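Local coordinates for tyrosine phosphatase (Orf virus, PDB 5NCR), which acts as a dimeric viral protein phosphatase with triple substrate specificity and probably blunts host interferon signalling by inhibiting STAT1, at residues L11-T16 and F167-I172; T16-P21 and K149-I154; A122-V127 and V145-T150. The protein carries 2 engineered substitutions. One frame throughout, in Å; residues are numbered along the deposited sequence.

Contact 1 (L11-T16 and F167-I172); sequences LLLRCT and FRYQLI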
loop_
_atom_site.group_PDB
_atom_site.type_symbol
_atom_site.label_atom_id
_atom_site.label_comp_id
_atom_site.label_asym_id
_atom_site.label_seq_id
_atom_site.Cartn_x
_atom_site.Cartn_y
_atom_site.Cartn_z
ATOM N N LEU B 11 -6.018 -1.072 5.894
ATOM C CA LEU B 11 -5.084 -0.295 5.059
ATOM C C LEU B 11 -4.707 -1.165 3.819
ATOM O O LEU B 11 -4.808 -0.695 2.686
ATOM C CB LEU B 11 -3.817 -0.009 5.876
ATOM C CG LEU B 11 -3.193 1.367 5.860
ATOM C CD1 LEU B 11 -4.217 2.499 6.115
ATOM C CD2 LEU B 11 -2.132 1.453 6.925
ATOM N N LEU B 12 -4.290 -2.414 4.051
ATOM C CA LEU B 12 -3.899 -3.350 2.980
ATOM C C LEU B 12 -5.075 -3.740 2.065
ATOM O O LEU B 12 -4.905 -3.784 0.846
ATOM C CB LEU B 12 -3.176 -4.595 3.527
ATOM C CG LEU B 12 -2.550 -5.558 2.487
ATOM C CD1 LEU B 12 -1.605 -4.809 1.496
ATOM C CD2 LEU B 12 -1.830 -6.683 3.182
ATOM N N LEU B 13 -6.274 -3.946 2.646
ATOM C CA LEU B 13 -7.471 -4.222 1.859
ATOM C C LEU B 13 -7.731 -3.063 0.875
ATOM O O LEU B 13 -8.044 -3.325 -0.271
ATOM C CB LEU B 13 -8.667 -4.436 2.777
ATOM C CG LEU B 13 -9.932 -4.916 2.062
ATOM C CD1 LEU B 13 -9.747 -6.353 1.481
ATOM C CD2 LEU B 13 -11.123 -4.843 2.979
ATOM N N ARG B 14 -7.525 -1.793 1.317
ATOM C CA ARG B 14 -7.635 -0.595 0.493
ATOM C C ARG B 14 -6.519 -0.541 -0.532
ATOM O O ARG B 14 -6.833 -0.240 -1.688
ATOM C CB ARG B 14 -7.648 0.682 1.354
ATOM C CG ARG B 14 -8.290 1.843 0.624
ATOM C CD ARG B 14 -8.256 3.125 1.430
ATOM N NE ARG B 14 -8.586 4.285 0.597
ATOM C CZ ARG B 14 -8.648 5.535 1.043
ATOM N NH1 ARG B 14 -8.416 5.803 2.322
ATOM N NH2 ARG B 14 -8.946 6.527 0.214
ATOM N N CYS B 15 -5.222 -0.787 -0.128
ATOM C CA CYS B 15 -4.055 -0.862 -1.045
ATOM C C CYS B 15 -4.327 -1.819 -2.225
ATOM O O CYS B 15 -3.850 -1.580 -3.339
ATOM C CB CYS B 15 -2.805 -1.322 -0.305
ATOM S SG CYS B 15 -2.000 -0.047 0.692
ATOM N N THR B 16 -5.046 -2.917 -1.959
ATOM C CA THR B 16 -5.329 -3.959 -2.946
ATOM C C THR B 16 -6.726 -3.835 -3.603
ATOM O O THR B 16 -7.129 -4.738 -4.362
ATOM C CB THR B 16 -5.079 -5.339 -2.330
ATOM O OG1 THR B 16 -5.859 -5.509 -1.149
ATOM C CG2 THR B 16 -3.613 -5.599 -2.040
ATOM N N PHE B 167 -12.869 -12.092 0.827
ATOM C CA PHE B 167 -11.840 -13.120 0.738
ATOM C C PHE B 167 -10.474 -12.490 0.928
ATOM O O PHE B 167 -9.641 -13.061 1.627
ATOM C CB PHE B 167 -11.881 -13.813 -0.647
ATOM C CG PHE B 167 -13.072 -14.696 -0.962
ATOM C CD1 PHE B 167 -14.071 -14.924 -0.006
ATOM C CD2 PHE B 167 -13.187 -15.321 -2.204
ATOM C CE1 PHE B 167 -15.177 -15.731 -0.305
ATOM C CE2 PHE B 167 -14.296 -16.127 -2.498
ATOM C CZ PHE B 167 -15.277 -16.333 -1.545
ATOM N N ARG B 168 -10.225 -11.348 0.256
ATOM C CA ARG B 168 -8.940 -10.657 0.332
ATOM C C ARG B 168 -8.673 -10.217 1.768
ATOM O O ARG B 168 -7.552 -10.367 2.223
ATOM C CB ARG B 168 -8.888 -9.477 -0.644
ATOM C CG ARG B 168 -7.478 -9.169 -1.169
ATOM C CD ARG B 168 -7.489 -8.221 -2.366
ATOM N NE ARG B 168 -8.061 -6.930 -2.016
ATOM C CZ ARG B 168 -9.262 -6.508 -2.379
ATOM N NH1 ARG B 168 -10.042 -7.273 -3.130
ATOM N NH2 ARG B 168 -9.689 -5.310 -2.006
ATOM N N TYR B 169 -9.701 -9.733 2.494
ATOM C CA TYR B 169 -9.549 -9.311 3.878
ATOM C C TYR B 169 -9.219 -10.535 4.746
ATOM O O TYR B 169 -8.294 -10.470 5.554
ATOM C CB TYR B 169 -10.825 -8.607 4.397
ATOM C CG TYR B 169 -10.744 -8.196 5.856
ATOM C CD1 TYR B 169 -10.053 -7.049 6.240
ATOM C CD2 TYR B 169 -11.368 -8.948 6.845
ATOM C CE1 TYR B 169 -9.996 -6.651 7.578
ATOM C CE2 TYR B 169 -11.315 -8.563 8.187
ATOM C CZ TYR B 169 -10.622 -7.417 8.550
ATOM O OH TYR B 169 -10.573 -7.024 9.869
ATOM N N GLN B 170 -9.951 -11.661 4.556
ATOM C CA GLN B 170 -9.698 -12.895 5.314
ATOM C C GLN B 170 -8.252 -13.401 5.104
ATOM O O GLN B 170 -7.633 -13.873 6.048
ATOM C CB GLN B 170 -10.693 -13.992 4.953
ATOM C CG GLN B 170 -12.098 -13.715 5.470
ATOM C CD GLN B 170 -13.010 -14.860 5.098
ATOM O OE1 GLN B 170 -12.987 -15.929 5.698
ATOM N NE2 GLN B 170 -13.831 -14.674 4.112
ATOM N N LEU B 171 -7.727 -13.268 3.885
ATOM C CA LEU B 171 -6.348 -13.641 3.542
ATOM C C LEU B 171 -5.345 -12.691 4.195
ATOM O O LEU B 171 -4.335 -13.136 4.730
ATOM C CB LEU B 171 -6.155 -13.678 2.018
ATOM C CG LEU B 171 -6.881 -14.811 1.278
ATOM C CD1 LEU B 171 -6.907 -14.552 -0.194
ATOM C CD2 LEU B 171 -6.220 -16.146 1.515
ATOM N N ILE B 172 -5.643 -11.388 4.193
ATOM C CA ILE B 172 -4.803 -10.383 4.873
ATOM C C ILE B 172 -4.731 -10.754 6.349
ATOM O O ILE B 172 -3.638 -10.842 6.877
ATOM C CB ILE B 172 -5.273 -8.932 4.614
ATOM C CG1 ILE B 172 -5.058 -8.553 3.126
ATOM C CG2 ILE B 172 -4.580 -7.906 5.566
ATOM C CD1 ILE B 172 -5.902 -7.399 2.614
#
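R168 reaches from helix 165-177 to the C-terminal end of helix 7-15 and grips it at L13 and T16. The contact packs the N-terminal helix 7-15 on helix 165-177 of the dual specificity phosphatase catalytic domain. The two helix segments run at 133° to each other, with axes 9.6 Å apart. The R168 chain bends at its third torsion (chi3 62°), which turns the guanidinium across the helix end. R168 NH2 donates to L13 O over 3.1 Å in an almost straight bond, and this oxygen lies in the guanidinium plane. R168 NE donates to T16 OG1 at 2.8 Å, with the hydroxyl oxygen tilted slightly from that plane. The guanidinium is also sandwiched: T16 O sits over one face and L13 CD1 over the other. R168 NH1 also donates to L162 O, so all three guanidinium nitrogens have a partner.

L13 lies at about a right angle to Y169. L13 CD1 packs against Y169 CB at 3.8 Å, while L13 CD2 meets the ring obliquely. Next to the arginine, I172 packs on L12 and L13. Its CG1 touches L12 CD2 at 3.7 Å, and its CD1 lies against the backbone of L13. C15, in the same helix, forms a disulfide with C15 of the second subunit. T16 OG1 in turn donates to L12 O at 2.8 Å, entering from the face opposite to T16 N.

Contact 2 (T16-P21 and K149-I154); sequences TRAGPP and KTYYEI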
loop_
_atom_site.group_PDB
_atom_site.type_symbol
_atom_site.label_atom_id
_atom_site.label_comp_id
_atom_site.label_asym_id
_atom_site.label_seq_id
_atom_site.Cartn_x
_atom_site.Cartn_y
_atom_site.Cartn_z
ATOM N N THR B 16 -5.046 -2.917 -1.959
ATOM C CA THR B 16 -5.329 -3.959 -2.946
ATOM C C THR B 16 -6.726 -3.835 -3.603
ATOM O O THR B 16 -7.129 -4.738 -4.362
ATOM C CB THR B 16 -5.079 -5.339 -2.330
ATOM O OG1 THR B 16 -5.859 -5.509 -1.149
ATOM C CG2 THR B 16 -3.613 -5.599 -2.040
ATOM N N ARG B 17 -7.454 -2.734 -3.319
ATOM C CA ARG B 17 -8.723 -2.393 -3.964
ATOM C C ARG B 17 -8.284 -1.738 -5.297
ATOM O O ARG B 17 -7.991 -0.546 -5.367
ATOM C CB ARG B 17 -9.540 -1.422 -3.097
ATOM C CG ARG B 17 -10.948 -1.164 -3.598
ATOM C CD ARG B 17 -11.720 -0.302 -2.630
ATOM N NE ARG B 17 -13.118 -0.160 -3.043
ATOM C CZ ARG B 17 -13.814 0.971 -2.977
ATOM N NH1 ARG B 17 -13.248 2.084 -2.524
ATOM N NH2 ARG B 17 -15.081 0.999 -3.370
ATOM N N ALA B 18 -8.121 -2.578 -6.314
ATOM C CA ALA B 18 -7.590 -2.208 -7.616
ATOM C C ALA B 18 -8.625 -1.636 -8.601
ATOM O O ALA B 18 -8.264 -1.206 -9.706
ATOM C CB ALA B 18 -6.863 -3.396 -8.222
ATOM N N GLY B 19 -9.886 -1.604 -8.179
ATOM C CA GLY B 19 -10.969 -1.115 -9.020
ATOM C C GLY B 19 -11.405 -2.192 -9.999
ATOM O O GLY B 19 -11.022 -3.359 -9.855
ATOM N N PRO B 20 -12.180 -1.826 -11.041
ATOM C CA PRO B 20 -12.655 -2.848 -12.000
ATOM C C PRO B 20 -11.563 -3.474 -12.867
ATOM O O PRO B 20 -10.649 -2.774 -13.292
ATOM C CB PRO B 20 -13.652 -2.089 -12.876
ATOM C CG PRO B 20 -13.313 -0.686 -12.709
ATOM C CD PRO B 20 -12.724 -0.492 -11.353
ATOM N N PRO B 21 -11.661 -4.784 -13.169
ATOM C CA PRO B 21 -10.663 -5.413 -14.049
ATOM C C PRO B 21 -10.687 -4.792 -15.441
ATOM O O PRO B 21 -11.764 -4.466 -15.952
ATOM C CB PRO B 21 -11.122 -6.872 -14.111
ATOM C CG PRO B 21 -12.067 -7.047 -12.978
ATOM C CD PRO B 21 -12.713 -5.750 -12.774
ATOM N N LYS B 149 2.743 -6.574 -3.154
ATOM C CA LYS B 149 3.547 -6.792 -4.355
ATOM C C LYS B 149 3.035 -8.038 -5.110
ATOM O O LYS B 149 2.839 -7.956 -6.311
ATOM C CB LYS B 149 5.025 -6.925 -3.957
ATOM C CG LYS B 149 6.026 -7.172 -5.079
ATOM C CD LYS B 149 7.471 -7.063 -4.532
ATOM C CE LYS B 149 8.469 -8.015 -5.159
ATOM N NZ LYS B 149 9.003 -7.493 -6.440
ATOM N N THR B 150 2.767 -9.138 -4.397
ATOM C CA THR B 150 2.320 -10.408 -4.959
ATOM C C THR B 150 0.918 -10.290 -5.554
ATOM O O THR B 150 0.670 -10.836 -6.617
ATOM C CB THR B 150 2.418 -11.512 -3.896
ATOM O OG1 THR B 150 3.760 -11.513 -3.410
ATOM C CG2 THR B 150 2.056 -12.879 -4.430
ATOM N N TYR B 151 0.020 -9.584 -4.861
ATOM C CA TYR B 151 -1.344 -9.356 -5.313
ATOM C C TYR B 151 -1.324 -8.639 -6.689
ATOM O O TYR B 151 -2.025 -9.064 -7.610
ATOM C CB TYR B 151 -2.120 -8.506 -4.287
ATOM C CG TYR B 151 -3.506 -8.209 -4.794
ATOM C CD1 TYR B 151 -4.501 -9.176 -4.750
ATOM C CD2 TYR B 151 -3.788 -7.007 -5.439
ATOM C CE1 TYR B 151 -5.758 -8.943 -5.300
ATOM C CE2 TYR B 151 -5.044 -6.761 -5.986
ATOM C CZ TYR B 151 -6.019 -7.737 -5.924
ATOM O OH TYR B 151 -7.266 -7.502 -6.438
ATOM N N TYR B 152 -0.556 -7.542 -6.792
ATOM C CA TYR B 152 -0.461 -6.754 -8.032
ATOM C C TYR B 152 0.318 -7.485 -9.116
ATOM O O TYR B 152 -0.006 -7.344 -10.284
ATOM C CB TYR B 152 0.054 -5.344 -7.772
ATOM C CG TYR B 152 -1.077 -4.460 -7.288
ATOM C CD1 TYR B 152 -2.143 -4.137 -8.125
ATOM C CD2 TYR B 152 -1.121 -4.008 -5.975
ATOM C CE1 TYR B 152 -3.222 -3.384 -7.670
ATOM C CE2 TYR B 152 -2.190 -3.241 -5.512
ATOM C CZ TYR B 152 -3.238 -2.923 -6.371
ATOM O OH TYR B 152 -4.336 -2.212 -5.952
ATOM N N GLU B 153 1.269 -8.347 -8.717
ATOM C CA GLU B 153 2.047 -9.146 -9.665
ATOM C C GLU B 153 1.132 -10.157 -10.379
ATOM O O GLU B 153 1.148 -10.227 -11.616
ATOM C CB GLU B 153 3.194 -9.839 -8.920
ATOM C CG GLU B 153 4.234 -10.545 -9.779
ATOM C CD GLU B 153 5.537 -10.799 -9.032
ATOM O OE1 GLU B 153 6.057 -11.936 -9.126
ATOM O OE2 GLU B 153 6.030 -9.873 -8.340
ATOM N N ILE B 154 0.292 -10.894 -9.619
ATOM C CA ILE B 154 -0.631 -11.894 -10.168
ATOM C C ILE B 154 -1.751 -11.197 -10.933
ATOM O O ILE B 154 -2.091 -11.643 -12.032
ATOM C CB ILE B 154 -1.149 -12.911 -9.083
ATOM C CG1 ILE B 154 0.045 -13.668 -8.461
ATOM C CG2 ILE B 154 -2.186 -13.903 -9.715
ATOM C CD1 ILE B 154 -0.247 -14.405 -7.134
HETATM O O HOH W 1 -9.248 -5.520 -6.195
#
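T16 sits against the ring of Y151, where the chain leaves helix 7-15 and starts the loop that leads to strand 29-30. The contact is a loop-on-helix packing: residues 16-18 lie across two tyrosines of helix 140-158 of the dual specificity phosphatase domain. An inverse gamma turn is centred on R17.

The tight part is T16 with Y151. T16 CB stands over one face of the Y151 ring, 4.0 Å from its centroid and 22° off the normal, in a CH-pi contact displaced toward the rim. T16 CG2 follows alongside, 3.7 Å from Y151 CD2. CG of Y151 is anti to the backbone N (chi1 177°), which brings the ring against T16. R168 and F161 also pack on Y151, a buried residue. CG of Y152 is instead anti to the carbonyl carbon (chi1 -81°), and its hydroxyl end still comes up to the loop. Y152 OH lies 3.6 Å from T16 CA, and it is hydrogen-bonded to the carbonyl oxygen of C15, the last residue of helix 7-15. R14 of the second subunit makes a cation-pi contact with the Y152 ring.

The looser side begins at A18, which is partly exposed. A18 CB lies near the plane of the Y151 ring, at its edge, and packs on Y152 CE1 at 3.7 Å. R17 starts away from helix 140-158 and is exposed; its side chain touches R168. A water links the loop to the helix: it accepts from A18 N at 3.2 Å and is hydrogen-bonded to Y151 OH at 2.8 Å.

Contact 3 (A122-V127 and V145-T150); sequences AAMGYV and VYFLKT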
loop_
_atom_site.group_PDB
_atom_site.type_symbol
_atom_site.label_atom_id
_atom_site.label_comp_id
_atom_site.label_asym_id
_atom_site.label_seq_id
_atom_site.Cartn_x
_atom_site.Cartn_y
_atom_site.Cartn_z
ATOM N N ALA B 122 -7.385 -19.069 -3.024
ATOM C CA ALA B 122 -6.561 -20.259 -2.774
ATOM C C ALA B 122 -5.129 -20.000 -3.264
ATOM O O ALA B 122 -4.170 -20.263 -2.531
ATOM C CB ALA B 122 -7.149 -21.447 -3.515
ATOM N N ALA B 123 -5.009 -19.427 -4.482
ATOM C CA ALA B 123 -3.746 -19.068 -5.116
ATOM C C ALA B 123 -2.947 -18.062 -4.231
ATOM O O ALA B 123 -1.774 -18.277 -3.971
ATOM C CB ALA B 123 -4.023 -18.460 -6.478
ATOM N N MET B 124 -3.600 -16.999 -3.761
ATOM C CA MET B 124 -3.000 -15.981 -2.892
ATOM C C MET B 124 -2.544 -16.603 -1.593
ATOM O O MET B 124 -1.399 -16.386 -1.179
ATOM C CB MET B 124 -4.003 -14.846 -2.614
ATOM C CG MET B 124 -3.346 -13.598 -2.035
ATOM S SD MET B 124 -2.178 -12.808 -3.203
ATOM C CE MET B 124 -1.172 -11.868 -2.025
ATOM N N GLY B 125 -3.423 -17.411 -0.981
ATOM C CA GLY B 125 -3.093 -18.098 0.261
ATOM C C GLY B 125 -1.870 -18.979 0.108
ATOM O O GLY B 125 -0.952 -18.916 0.924
ATOM N N TYR B 126 -1.833 -19.774 -0.959
ATOM C CA TYR B 126 -0.725 -20.693 -1.211
ATOM C C TYR B 126 0.623 -19.982 -1.478
ATOM O O TYR B 126 1.657 -20.417 -0.970
ATOM C CB TYR B 126 -1.086 -21.671 -2.322
ATOM C CG TYR B 126 0.060 -22.596 -2.662
ATOM C CD1 TYR B 126 0.607 -23.439 -1.707
ATOM C CD2 TYR B 126 0.667 -22.552 -3.909
ATOM C CE1 TYR B 126 1.713 -24.238 -1.994
ATOM C CE2 TYR B 126 1.740 -23.387 -4.225
ATOM C CZ TYR B 126 2.268 -24.220 -3.262
ATOM O OH TYR B 126 3.355 -25.001 -3.573
ATOM N N VAL B 127 0.596 -18.896 -2.246
ATOM C CA VAL B 127 1.778 -18.086 -2.535
ATOM C C VAL B 127 2.308 -17.449 -1.227
ATOM O O VAL B 127 3.514 -17.451 -0.996
ATOM C CB VAL B 127 1.505 -17.064 -3.663
ATOM C CG1 VAL B 127 2.670 -16.084 -3.792
ATOM C CG2 VAL B 127 1.271 -17.790 -5.007
ATOM N N VAL B 145 3.849 -5.838 2.778
ATOM C CA VAL B 145 4.422 -5.412 1.503
ATOM C C VAL B 145 4.491 -6.611 0.513
ATOM O O VAL B 145 4.247 -6.433 -0.676
ATOM C CB VAL B 145 5.802 -4.739 1.720
ATOM C CG1 VAL B 145 6.522 -4.522 0.390
ATOM C CG2 VAL B 145 5.651 -3.411 2.467
ATOM N N TYR B 146 4.833 -7.806 1.006
ATOM C CA TYR B 146 4.902 -8.975 0.145
ATOM C C TYR B 146 3.509 -9.291 -0.398
ATOM O O TYR B 146 3.396 -9.620 -1.565
ATOM C CB TYR B 146 5.539 -10.195 0.843
ATOM C CG TYR B 146 5.670 -11.390 -0.085
ATOM C CD1 TYR B 146 6.741 -11.498 -0.974
ATOM C CD2 TYR B 146 4.674 -12.364 -0.146
ATOM C CE1 TYR B 146 6.827 -12.563 -1.882
ATOM C CE2 TYR B 146 4.743 -13.419 -1.057
ATOM C CZ TYR B 146 5.820 -13.514 -1.924
ATOM O OH TYR B 146 5.869 -14.572 -2.803
ATOM N N PHE B 147 2.450 -9.171 0.453
ATOM C CA PHE B 147 1.077 -9.447 0.050
ATOM C C PHE B 147 0.700 -8.450 -1.060
ATOM O O PHE B 147 0.145 -8.838 -2.076
ATOM C CB PHE B 147 0.123 -9.292 1.240
ATOM C CG PHE B 147 -1.294 -9.761 0.949
ATOM C CD1 PHE B 147 -2.175 -8.967 0.209
ATOM C CD2 PHE B 147 -1.768 -10.957 1.480
ATOM C CE1 PHE B 147 -3.490 -9.392 -0.040
ATOM C CE2 PHE B 147 -3.061 -11.411 1.183
ATOM C CZ PHE B 147 -3.924 -10.613 0.453
ATOM N N LEU B 148 1.011 -7.180 -0.840
ATOM C CA LEU B 148 0.770 -6.091 -1.762
ATOM C C LEU B 148 1.428 -6.330 -3.140
ATOM O O LEU B 148 0.730 -6.308 -4.154
ATOM C CB LEU B 148 1.257 -4.774 -1.139
ATOM C CG LEU B 148 1.120 -3.535 -1.980
ATOM C CD1 LEU B 148 -0.349 -3.267 -2.377
ATOM C CD2 LEU B 148 1.723 -2.374 -1.282
ATOM N N LYS B 149 2.743 -6.574 -3.154
ATOM C CA LYS B 149 3.547 -6.792 -4.355
ATOM C C LYS B 149 3.035 -8.038 -5.110
ATOM O O LYS B 149 2.839 -7.956 -6.311
ATOM C CB LYS B 149 5.025 -6.925 -3.957
ATOM C CG LYS B 149 6.026 -7.172 -5.079
ATOM C CD LYS B 149 7.471 -7.063 -4.532
ATOM C CE LYS B 149 8.469 -8.015 -5.159
ATOM N NZ LYS B 149 9.003 -7.493 -6.440
ATOM N N THR B 150 2.767 -9.138 -4.397
ATOM C CA THR B 150 2.320 -10.408 -4.959
ATOM C C THR B 150 0.918 -10.290 -5.554
ATOM O O THR B 150 0.670 -10.836 -6.617
ATOM C CB THR B 150 2.418 -11.512 -3.896
ATOM O OG1 THR B 150 3.760 -11.513 -3.410
ATOM C CG2 THR B 150 2.056 -12.879 -4.430
HETATM O O HOH W 2 5.688 -17.262 -2.726
#
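Helix segments 122-127 and 145-150 run at 135° to each other, with axes 11.1 Å apart and M124 nearest to T150 along the backbone. They belong to two successive helices, 118-134 and 140-158, of the dual specificity phosphatase fold. The wide spacing is bridged by side chains.

M124 makes the largest share of the contact. Its chain bends at the second torsion (chi2 65°), which brings the methyl group over the F147 ring. M124 CE lies 3.5 Å from the ring centroid and 7° off the normal, almost exactly over the centre, in a CH-pi contact. M124 SD stands farther above the same ring, at 4.7 Å from the centroid, which makes this a Met-aromatic contact. L171 of helix 165-177 touches both side chains, and both residues are buried.

V127, one turn on, meets T150 and Y146. V127 CG1 presses on T150 CG2 at 3.3 Å, closer than usual for two carbons. It also touches Y146 OH at 3.7 Å, with the valine and tyrosine side chains crossing at about a right angle. T150 OG1 turns back to its own helix and donates to Y146 O at 2.7 Å. It comes from the face opposite to the backbone N of the same residue. At this partly exposed edge a water joins the helices: it donates to V127 O at 2.8 Å and is also hydrogen-bonded to Y146 OH.

All three contacts are largely buried, but contact 3 lies nearest the centre of the chain. Helix 140-158 serves both contacts 2 and 3, and its F147 also packs on L12 and I172 of contact 1. T16 is shared by contacts 1 and 2: its hydroxyl bonds in the first, and its CB and CG2 pack on the ring in the second. The chemistry differs with place. Contact 1 is polar at the helix end and apolar beside it. Contact 2 is aromatic, with a water joining loop and helix. Contact 3 is mainly apolar, with a water at its edge. Each also touches the second subunit, and contact 1 holds the interchain disulfide.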